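Local coordinates for protein galectin (Xenopus laevis, PDB 3WUD) that binds lactose and related beta-galactosides as a proto-type galectin, a two-subunit beta-sandwich lectin of frog skin close to galectin-1, at residues A[5-10]-A[121-126]; A[65-70]-A[113-118]; A[21-26]-A[129-134]. One frame throughout, in Å; residues are numbered along the deposited sequence.

Contact 1 (A[5-10]-A[121-126]); sequences AGMVMN and TFLSMD
Val8 lays its CG1 methyl obliquely against the ring of Phe122, with Val8 CG1 3.6 Å from Phe122 CE2. CG1 lies anti to the backbone N (chi1 161°), which turns it along the strand toward that ring. The other branch, CG2, meets CB of Ser124. Next along, the amide of Asn10 comes to the edge of the same ring. Its ND2 lies near the ring plane, 3.6 Å from Phe122 CD2, and the amide plane is turned 71° from the ring. A water links Asn10 ND2, by a weak bond, to Thr121 OG1.

The other face of the sheet carries Met7, Met9, Leu123 and Met125. Met7 CG and Met125 CG touch at 3.6 Å as the two chains cross. The Met7 chain then bends, and its CE reaches Leu123 CD1 at 3.9 Å. This face packs on Leu130 and Ile133 of the opposite sheet and on Met9 of the second subunit.

Strand 7-10 is the outermost strand of the six-stranded sheet within this chain and runs antiparallel to strand 121-126. Met9 and Leu123 form a hydrogen-bonded pair, with Met9 N to Leu123 O 2.8 Å and Leu123 N to Met9 O 2.9 Å. At Met7 and Met125 the ladder is less even. Met125 N gives a sound bond to Met7 O, but the return bond from Met7 N to Met125 O is weak. Gly6 CA lies 2.9 Å from that same Met125 O, in a CA-H...O contact that the lack of a side chain allows. Val8, Met9 and Asn10 also pair with a strand of the second subunit, so the sheet runs on across the dimer.

The methionine face is apolar, the Phe122 face mixed, and the strand register probably rests on the backbone ladder.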
loop_
_atom_site.group_PDB
_atom_site.type_symbol
_atom_site.label_atom_id
_atom_site.label_comp_id
_atom_site.label_asym_id
_atom_site.label_seq_id
_atom_site.Cartn_x
_atom_site.Cartn_y
_atom_site.Cartn_z
ATOM N N ALA A 5 1.121 -5.940 -15.132
ATOM C CA ALA A 5 1.367 -4.550 -14.661
ATOM C C ALA A 5 1.666 -4.559 -13.167
ATOM O O ALA A 5 1.497 -5.572 -12.465
ATOM C CB ALA A 5 0.179 -3.638 -14.963
ATOM N N GLY A 6 2.130 -3.420 -12.685
ATOM C CA GLY A 6 2.585 -3.333 -11.329
ATOM C C GLY A 6 1.430 -3.157 -10.357
ATOM O O GLY A 6 0.236 -3.433 -10.623
ATOM N N MET A 7 1.798 -2.708 -9.194
ATOM C CA MET A 7 0.852 -2.632 -8.161
ATOM C C MET A 7 0.487 -1.199 -7.951
ATOM O O MET A 7 1.327 -0.311 -8.191
ATOM C CB MET A 7 1.410 -3.290 -6.965
ATOM C CG MET A 7 2.378 -2.559 -6.151
ATOM S SD MET A 7 1.520 -2.554 -4.599
ATOM C CE MET A 7 1.195 -0.786 -4.441
ATOM N N VAL A 8 -0.758 -0.974 -7.517
ATOM C CA VAL A 8 -1.330 0.344 -7.485
ATOM C C VAL A 8 -1.889 0.525 -6.055
ATOM O O VAL A 8 -2.386 -0.441 -5.461
ATOM C CB VAL A 8 -2.515 0.444 -8.463
ATOM C CG1 VAL A 8 -3.413 1.647 -8.106
ATOM C CG2 VAL A 8 -1.989 0.543 -9.882
ATOM N N MET A 9 -1.690 1.679 -5.492
ATOM C CA MET A 9 -2.414 2.075 -4.245
ATOM C C MET A 9 -3.150 3.335 -4.574
ATOM O O MET A 9 -2.585 4.279 -5.187
ATOM C CB MET A 9 -1.433 2.337 -3.109
ATOM C CG MET A 9 -2.034 2.222 -1.723
ATOM S SD MET A 9 -0.849 2.427 -0.337
ATOM C CE MET A 9 0.416 1.393 -1.034
ATOM N N ASN A 10 -4.392 3.418 -4.099
ATOM C CA ASN A 10 -5.186 4.574 -4.411
ATOM C C ASN A 10 -6.025 4.995 -3.189
ATOM O O ASN A 10 -6.466 4.139 -2.415
ATOM C CB ASN A 10 -6.121 4.156 -5.588
ATOM C CG ASN A 10 -6.909 5.336 -6.209
ATOM O OD1 ASN A 10 -8.136 5.227 -6.478
ATOM N ND2 ASN A 10 -6.235 6.404 -6.489
ATOM N N THR A 121 -2.742 11.176 -3.734
ATOM C CA THR A 121 -3.660 10.083 -3.470
ATOM C C THR A 121 -3.419 8.804 -4.288
ATOM O O THR A 121 -4.181 7.879 -4.160
ATOM C CB THR A 121 -5.115 10.548 -3.697
ATOM O OG1 THR A 121 -5.278 10.884 -5.094
ATOM C CG2 THR A 121 -5.388 11.714 -2.757
ATOM N N PHE A 122 -2.394 8.784 -5.118
ATOM C CA PHE A 122 -2.165 7.679 -6.002
ATOM C C PHE A 122 -0.683 7.290 -6.063
ATOM O O PHE A 122 0.162 8.153 -6.161
ATOM C CB PHE A 122 -2.643 8.019 -7.424
ATOM C CG PHE A 122 -2.437 6.890 -8.444
ATOM C CD1 PHE A 122 -1.304 6.845 -9.218
ATOM C CD2 PHE A 122 -3.414 5.938 -8.630
ATOM C CE1 PHE A 122 -1.127 5.879 -10.187
ATOM C CE2 PHE A 122 -3.258 4.947 -9.613
ATOM C CZ PHE A 122 -2.084 4.890 -10.330
ATOM N N LEU A 123 -0.446 6.009 -6.063
ATOM C CA LEU A 123 0.860 5.426 -6.170
ATOM C C LEU A 123 0.806 4.223 -7.108
ATOM O O LEU A 123 -0.100 3.371 -7.060
ATOM C CB LEU A 123 1.303 4.959 -4.803
ATOM C CG LEU A 123 2.594 4.121 -4.746
ATOM C CD1 LEU A 123 2.697 2.688 -5.255
ATOM C CD2 LEU A 123 3.781 4.851 -5.218
ATOM N N SER A 124 1.776 4.109 -7.989
ATOM C CA SER A 124 1.911 2.803 -8.674
ATOM C C SER A 124 3.389 2.466 -8.834
ATOM O O SER A 124 4.251 3.295 -8.761
ATOM C CB SER A 124 1.183 2.737 -10.023
ATOM O OG SER A 124 1.744 3.647 -10.967
ATOM N N MET A 125 3.676 1.211 -9.030
ATOM C CA MET A 125 5.086 0.853 -9.211
ATOM C C MET A 125 5.196 -0.354 -10.119
ATOM O O MET A 125 4.260 -1.175 -10.236
ATOM C CB MET A 125 5.744 0.639 -7.874
ATOM C CG MET A 125 5.161 -0.529 -7.117
ATOM S SD MET A 125 5.702 -0.515 -5.409
ATOM C CE MET A 125 6.785 -1.917 -5.267
ATOM N N ASP A 126 6.351 -0.501 -10.739
ATOM C CA ASP A 126 6.540 -1.520 -11.752
ATOM C C ASP A 126 8.043 -1.894 -11.716
ATOM O O ASP A 126 8.882 -1.045 -11.542
ATOM C CB ASP A 126 6.131 -0.964 -13.123
ATOM C CG ASP A 126 6.121 -2.013 -14.244
ATOM O OD1 ASP A 126 5.898 -3.260 -14.029
ATOM O OD2 ASP A 126 6.318 -1.560 -15.384
HETATM O O HOH W 1 -6.860 8.903 -6.282
#

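Contact 2 (A[65-70]-A[113-118]); sequences SKEENS and IRMPLD
The end of strand 60-67, which carries the sugar-binding residue Asn64, meets the loop after strand 108-112 in this contact. Arg114 and Ser65 make its direct hydrogen bond. Arg114 NH1 donates to Ser65 OG at 3.0 Å, with an N-H...O angle of 170°. The hydroxyl sits at the edge of the guanidinium, in its plane. The Arg114 chain, extended from CG to NE, passes across the end of the strand, and its CD lies 3.1 Å from Ser65 OG. NH1 has further partners: it donates to Thr73 O and, weakly, to OD1 of Asn64. The arginine thus links the loop to two neighbouring strands and stands in the second shell of the galactoside pocket.

Met115 packs beside Glu67. The two side chains slide past each other in opposite directions. Met115 CB lies 3.4 Å from Glu67 OE2, and the bent end of the methionine brings CE to 3.5 Å from Lys66 O. Met115 also packs on Val45 and Lys39. A water bridges the Glu67 carboxylate and the backbone carbonyl of Arg114, donating to Glu67 OE1 and to Arg114 O, each at 2.7 Å.

Beyond Glu67 the chain reverses in a type I' turn from Glu67 to Ser70. Glu67 and Ser70 bond to each other through both pairs of N and O atoms. Lys66 points away from the loop 113-118. Its NZ bonds to Asn69 OD1 at 2.9 Å and to Ser41 O, and the lysine makes a cation-pi contact with Tyr44.

Polar grip comes from Arg114 and the bridging water. Met115 adds apolar packing against Glu67 and the Lys66 carbonyl. Sharing NH1 among several oxygens probably limits rotation of the guanidinium, though any effect on Asn64 is likely to be slight.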
loop_
_atom_site.group_PDB
_atom_site.type_symbol
_atom_site.label_atom_id
_atom_site.label_comp_id
_atom_site.label_asym_id
_atom_site.label_seq_id
_atom_site.Cartn_x
_atom_site.Cartn_y
_atom_site.Cartn_z
ATOM N N SER A 65 7.107 14.044 -15.155
ATOM C CA SER A 65 5.711 14.186 -14.783
ATOM C C SER A 65 4.840 13.626 -15.865
ATOM O O SER A 65 5.268 13.542 -17.037
ATOM C CB SER A 65 5.370 15.681 -14.578
ATOM O OG SER A 65 5.613 16.495 -15.731
ATOM N N LYS A 66 3.567 13.397 -15.574
ATOM C CA LYS A 66 2.649 12.998 -16.617
ATOM C C LYS A 66 1.341 13.678 -16.277
ATOM O O LYS A 66 0.794 13.420 -15.213
ATOM C CB LYS A 66 2.471 11.484 -16.710
ATOM C CG LYS A 66 1.668 11.046 -17.976
ATOM C CD LYS A 66 1.474 9.569 -18.082
ATOM C CE LYS A 66 0.640 9.010 -16.986
ATOM N NZ LYS A 66 0.053 7.689 -17.315
ATOM N N GLU A 67 0.833 14.463 -17.191
ATOM C CA GLU A 67 -0.418 15.219 -16.975
ATOM C C GLU A 67 -1.380 14.826 -18.076
ATOM O O GLU A 67 -1.092 15.008 -19.258
ATOM C CB GLU A 67 -0.107 16.691 -17.053
ATOM C CG GLU A 67 -1.228 17.598 -16.583
ATOM C CD GLU A 67 -0.672 18.984 -16.203
ATOM O OE1 GLU A 67 -1.371 19.964 -16.382
ATOM O OE2 GLU A 67 0.495 19.079 -15.719
ATOM N N GLU A 68 -2.500 14.280 -17.682
ATOM C CA GLU A 68 -3.559 13.795 -18.564
ATOM C C GLU A 68 -2.915 12.926 -19.636
ATOM O O GLU A 68 -3.181 13.057 -20.870
ATOM C CB GLU A 68 -4.425 14.969 -19.112
ATOM C CG GLU A 68 -5.401 15.478 -18.047
ATOM C CD GLU A 68 -6.502 14.472 -17.668
ATOM O OE1 GLU A 68 -7.612 14.591 -18.282
ATOM O OE2 GLU A 68 -6.319 13.581 -16.776
ATOM N N ASN A 69 -2.096 12.038 -19.109
ATOM C CA ASN A 69 -1.363 11.043 -19.975
ATOM C C ASN A 69 -0.259 11.532 -20.881
ATOM O O ASN A 69 0.320 10.742 -21.657
ATOM C CB ASN A 69 -2.298 10.174 -20.761
ATOM C CG ASN A 69 -2.813 9.045 -19.945
ATOM O OD1 ASN A 69 -2.084 8.495 -19.095
ATOM N ND2 ASN A 69 -4.056 8.731 -20.120
ATOM N N SER A 70 0.078 12.805 -20.824
ATOM C CA SER A 70 1.197 13.378 -21.556
ATOM C C SER A 70 2.437 13.505 -20.702
ATOM O O SER A 70 2.419 14.273 -19.740
ATOM C CB SER A 70 0.848 14.823 -22.008
ATOM O OG SER A 70 -0.060 14.791 -23.096
ATOM N N ILE A 113 6.865 20.392 -8.940
ATOM C CA ILE A 113 5.465 20.010 -9.084
ATOM C C ILE A 113 4.847 21.017 -10.066
ATOM O O ILE A 113 4.884 22.230 -9.797
ATOM C CB ILE A 113 4.650 20.054 -7.772
ATOM C CG1 ILE A 113 5.065 18.977 -6.750
ATOM C CG2 ILE A 113 3.186 19.846 -8.111
ATOM C CD1 ILE A 113 4.392 19.166 -5.395
ATOM N N ARG A 114 4.280 20.470 -11.138
ATOM C CA ARG A 114 4.007 21.132 -12.412
ATOM C C ARG A 114 2.525 21.205 -12.681
ATOM O O ARG A 114 2.068 21.578 -13.795
ATOM C CB ARG A 114 4.603 20.232 -13.523
ATOM C CG ARG A 114 6.125 20.178 -13.475
ATOM C CD ARG A 114 6.681 19.142 -14.464
ATOM N NE ARG A 114 8.066 19.393 -14.706
ATOM C CZ ARG A 114 8.892 18.530 -15.336
ATOM N NH1 ARG A 114 8.453 17.363 -15.782
ATOM N NH2 ARG A 114 10.133 18.881 -15.547
ATOM N N MET A 115 1.766 20.763 -11.703
ATOM C CA MET A 115 0.347 20.528 -11.922
ATOM C C MET A 115 -0.381 20.863 -10.632
ATOM O O MET A 115 0.258 20.919 -9.578
ATOM C CB MET A 115 0.041 19.111 -12.389
ATOM C CG MET A 115 0.302 17.954 -11.401
ATOM S SD MET A 115 -0.125 16.342 -12.119
ATOM C CE MET A 115 1.261 16.221 -13.242
ATOM N N PRO A 116 -1.703 21.137 -10.747
ATOM C CA PRO A 116 -2.479 21.431 -9.582
ATOM C C PRO A 116 -2.576 20.225 -8.703
ATOM O O PRO A 116 -2.848 19.119 -9.196
ATOM C CB PRO A 116 -3.874 21.785 -10.122
ATOM C CG PRO A 116 -3.752 21.851 -11.596
ATOM C CD PRO A 116 -2.514 21.107 -11.973
ATOM N N LEU A 117 -2.413 20.447 -7.395
ATOM C CA LEU A 117 -2.328 19.370 -6.428
ATOM C C LEU A 117 -2.725 19.834 -5.027
ATOM O O LEU A 117 -2.148 20.792 -4.499
ATOM C CB LEU A 117 -0.864 18.812 -6.420
ATOM C CG LEU A 117 -0.536 17.623 -5.557
ATOM C CD1 LEU A 117 -1.247 16.361 -6.036
ATOM C CD2 LEU A 117 0.955 17.351 -5.479
ATOM N N ASP A 118 -3.663 19.108 -4.416
ATOM C CA ASP A 118 -4.082 19.328 -3.021
ATOM C C ASP A 118 -3.301 18.272 -2.186
ATOM O O ASP A 118 -2.403 18.610 -1.426
ATOM C CB ASP A 118 -5.642 19.176 -2.961
ATOM C CG ASP A 118 -6.245 19.270 -1.542
ATOM O OD1 ASP A 118 -5.965 20.252 -0.827
ATOM O OD2 ASP A 118 -7.072 18.383 -1.183
HETATM O O HOH W 2 -0.159 22.086 -15.300
#

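Contact 3 (A[21-26]-A[129-134]); sequences ELKGFI and ELKAIS
Lys23 and Lys131 lie side by side and point the same way, touching along their aliphatic parts with Lys23 CD 4.1 Å from Lys131 CG. Their ammonium groups stay apart, Lys23 NZ to Lys131 NZ being 5.7 Å. Both side chains also touch Glu87, whose charge may ease the repulsion. Leu22 and Ile133 instead cross at a slant on the inner face. Leu22 CD1 rests 4.0 Å from Ile133 CG1. Ile133 CG1 stands anti to the carbonyl carbon (chi1 -68°), which turns it toward the leucine. Met125 lies against Leu22, and Met9 against Ile133.

The two strands are antiparallel neighbours in the five-stranded sheet of the galectin sandwich, and a classic beta bulge interrupts their pairing. Lys131 and Ala132 both face Lys23. Lys23 O takes two N-H groups from the same face of its carbonyl plane, Lys131 N at 2.9 Å and Ala132 N at 3.1 Å. The Lys131 backbone folds at this point (psi -51°), which lets both N-H groups point at one oxygen. Lys23 N in turn gives a nearly straight bond to Ala132 O, with an N-H...O angle of 176°.

Past the bulge, Phe25 and Glu129 pair through two backbone bonds, and Phe25 CB and Glu129 CB are 4.4 Å apart on the same face. Glu129 O takes the Phe25 N-H on a lone pair in its carbonyl plane. At the other end, Glu21 and Ser134 are also hydrogen-bonded through the backbone. Ser134 OG lies 3.8 Å from Glu21 CB. Ala132, Ile133 and Ser134 ladder onto a strand of the second subunit.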
loop_
_atom_site.group_PDB
_atom_site.type_symbol
_atom_site.label_atom_id
_atom_site.label_comp_id
_atom_site.label_asym_id
_atom_site.label_seq_id
_atom_site.Cartn_x
_atom_site.Cartn_y
_atom_site.Cartn_z
ATOM N N GLU A 21 7.443 6.659 2.427
ATOM C CA GLU A 21 8.619 5.793 2.261
ATOM C C GLU A 21 8.235 4.504 1.644
ATOM O O GLU A 21 7.300 3.872 2.092
ATOM C CB GLU A 21 9.267 5.463 3.612
ATOM C CG GLU A 21 10.511 4.582 3.420
ATOM C CD GLU A 21 10.868 3.758 4.638
ATOM O OE1 GLU A 21 11.215 2.543 4.482
ATOM O OE2 GLU A 21 10.805 4.337 5.739
ATOM N N LEU A 22 8.954 4.090 0.594
ATOM C CA LEU A 22 8.728 2.802 -0.064
ATOM C C LEU A 22 9.988 1.934 0.077
ATOM O O LEU A 22 11.085 2.420 -0.144
ATOM C CB LEU A 22 8.412 2.979 -1.550
ATOM C CG LEU A 22 7.824 1.767 -2.283
ATOM C CD1 LEU A 22 6.683 2.151 -3.196
ATOM C CD2 LEU A 22 8.884 0.986 -3.086
ATOM N N LYS A 23 9.806 0.676 0.464
ATOM C CA LYS A 23 10.883 -0.296 0.467
ATOM C C LYS A 23 10.477 -1.429 -0.467
ATOM O O LYS A 23 9.361 -1.912 -0.412
ATOM C CB LYS A 23 11.143 -0.807 1.904
ATOM C CG LYS A 23 12.362 -1.714 2.030
ATOM C CD LYS A 23 12.625 -2.078 3.493
ATOM C CE LYS A 23 13.398 -0.994 4.203
ATOM N NZ LYS A 23 13.723 -1.408 5.616
ATOM N N GLY A 24 11.398 -1.933 -1.289
ATOM C CA GLY A 24 11.046 -2.933 -2.266
ATOM C C GLY A 24 12.304 -3.707 -2.640
ATOM O O GLY A 24 13.419 -3.266 -2.331
ATOM N N PHE A 25 12.120 -4.799 -3.390
ATOM C CA PHE A 25 13.228 -5.638 -3.828
ATOM C C PHE A 25 13.371 -5.533 -5.343
ATOM O O PHE A 25 12.419 -5.714 -6.045
ATOM C CB PHE A 25 13.048 -7.128 -3.425
ATOM C CG PHE A 25 14.273 -7.990 -3.726
ATOM C CD1 PHE A 25 15.256 -8.187 -2.766
ATOM C CD2 PHE A 25 14.411 -8.581 -4.963
ATOM C CE1 PHE A 25 16.372 -8.970 -3.047
ATOM C CE2 PHE A 25 15.535 -9.383 -5.264
ATOM C CZ PHE A 25 16.506 -9.548 -4.315
ATOM N N ILE A 26 14.580 -5.200 -5.791
ATOM C CA ILE A 26 14.846 -5.067 -7.192
ATOM C C ILE A 26 15.324 -6.442 -7.694
ATOM O O ILE A 26 16.353 -6.862 -7.239
ATOM C CB ILE A 26 15.933 -4.043 -7.478
ATOM C CG1 ILE A 26 15.599 -2.668 -6.913
ATOM C CG2 ILE A 26 16.152 -3.940 -8.957
ATOM C CD1 ILE A 26 16.808 -1.782 -6.696
ATOM N N GLU A 129 9.568 -5.208 -6.363
ATOM C CA GLU A 129 8.631 -5.973 -5.557
ATOM C C GLU A 129 8.381 -5.249 -4.246
ATOM O O GLU A 129 9.302 -4.895 -3.552
ATOM C CB GLU A 129 9.142 -7.396 -5.353
ATOM C CG GLU A 129 9.350 -8.090 -6.692
ATOM C CD GLU A 129 9.765 -9.550 -6.572
ATOM O OE1 GLU A 129 9.122 -10.273 -5.752
ATOM O OE2 GLU A 129 10.735 -9.970 -7.299
ATOM N N LEU A 130 7.122 -5.063 -3.884
ATOM C CA LEU A 130 6.843 -4.343 -2.651
ATOM C C LEU A 130 7.332 -5.147 -1.466
ATOM O O LEU A 130 7.078 -6.364 -1.350
ATOM C CB LEU A 130 5.334 -4.103 -2.508
ATOM C CG LEU A 130 4.814 -3.474 -1.260
ATOM C CD1 LEU A 130 5.283 -2.045 -1.050
ATOM C CD2 LEU A 130 3.278 -3.537 -1.350
ATOM N N LYS A 131 7.959 -4.445 -0.537
ATOM C CA LYS A 131 8.250 -5.009 0.789
ATOM C C LYS A 131 7.419 -4.206 1.796
ATOM O O LYS A 131 6.717 -4.813 2.571
ATOM C CB LYS A 131 9.770 -4.965 1.087
ATOM C CG LYS A 131 10.214 -5.244 2.530
ATOM C CD LYS A 131 9.774 -6.572 3.090
ATOM C CE LYS A 131 9.846 -6.552 4.631
ATOM N NZ LYS A 131 9.444 -5.224 5.265
ATOM N N ALA A 132 7.480 -2.877 1.790
ATOM C CA ALA A 132 6.720 -2.073 2.747
ATOM C C ALA A 132 6.453 -0.675 2.175
ATOM O O ALA A 132 7.296 -0.113 1.429
ATOM C CB ALA A 132 7.464 -1.934 4.057
ATOM N N ILE A 133 5.324 -0.096 2.592
ATOM C CA ILE A 133 5.075 1.351 2.423
ATOM C C ILE A 133 4.716 1.971 3.765
ATOM O O ILE A 133 3.975 1.374 4.566
ATOM C CB ILE A 133 3.947 1.634 1.388
ATOM C CG1 ILE A 133 4.456 1.223 -0.001
ATOM C CG2 ILE A 133 3.529 3.134 1.382
ATOM C CD1 ILE A 133 3.422 1.071 -1.098
ATOM N N SER A 134 5.209 3.181 4.030
ATOM C CA SER A 134 4.766 3.868 5.231
ATOM C C SER A 134 4.643 5.372 5.035
ATOM O O SER A 134 5.371 5.978 4.205
ATOM C CB SER A 134 5.668 3.525 6.419
ATOM O OG SER A 134 6.945 4.046 6.200
#

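Contacts 1 and 3 face each other across the sandwich, their centres 12 Å apart. Met7 SD lies 3.8 Å from Leu130 CD2, and Met125 SD lies 3.6 Å from Leu22 CD1. Strands 120-126 and 129-135 follow each other in the chain, and both contacts extend their sheets into the second subunit. Contact 2 is nested within the loops that contacts 1 and 3 close. Its centre is 16 Å from that of contact 1 and 24 Å from that of contact 3. The bound galactose is about 8 Å from the side chain of Asp126 in contact 1, and about 8 Å from that of Lys66 in contact 2.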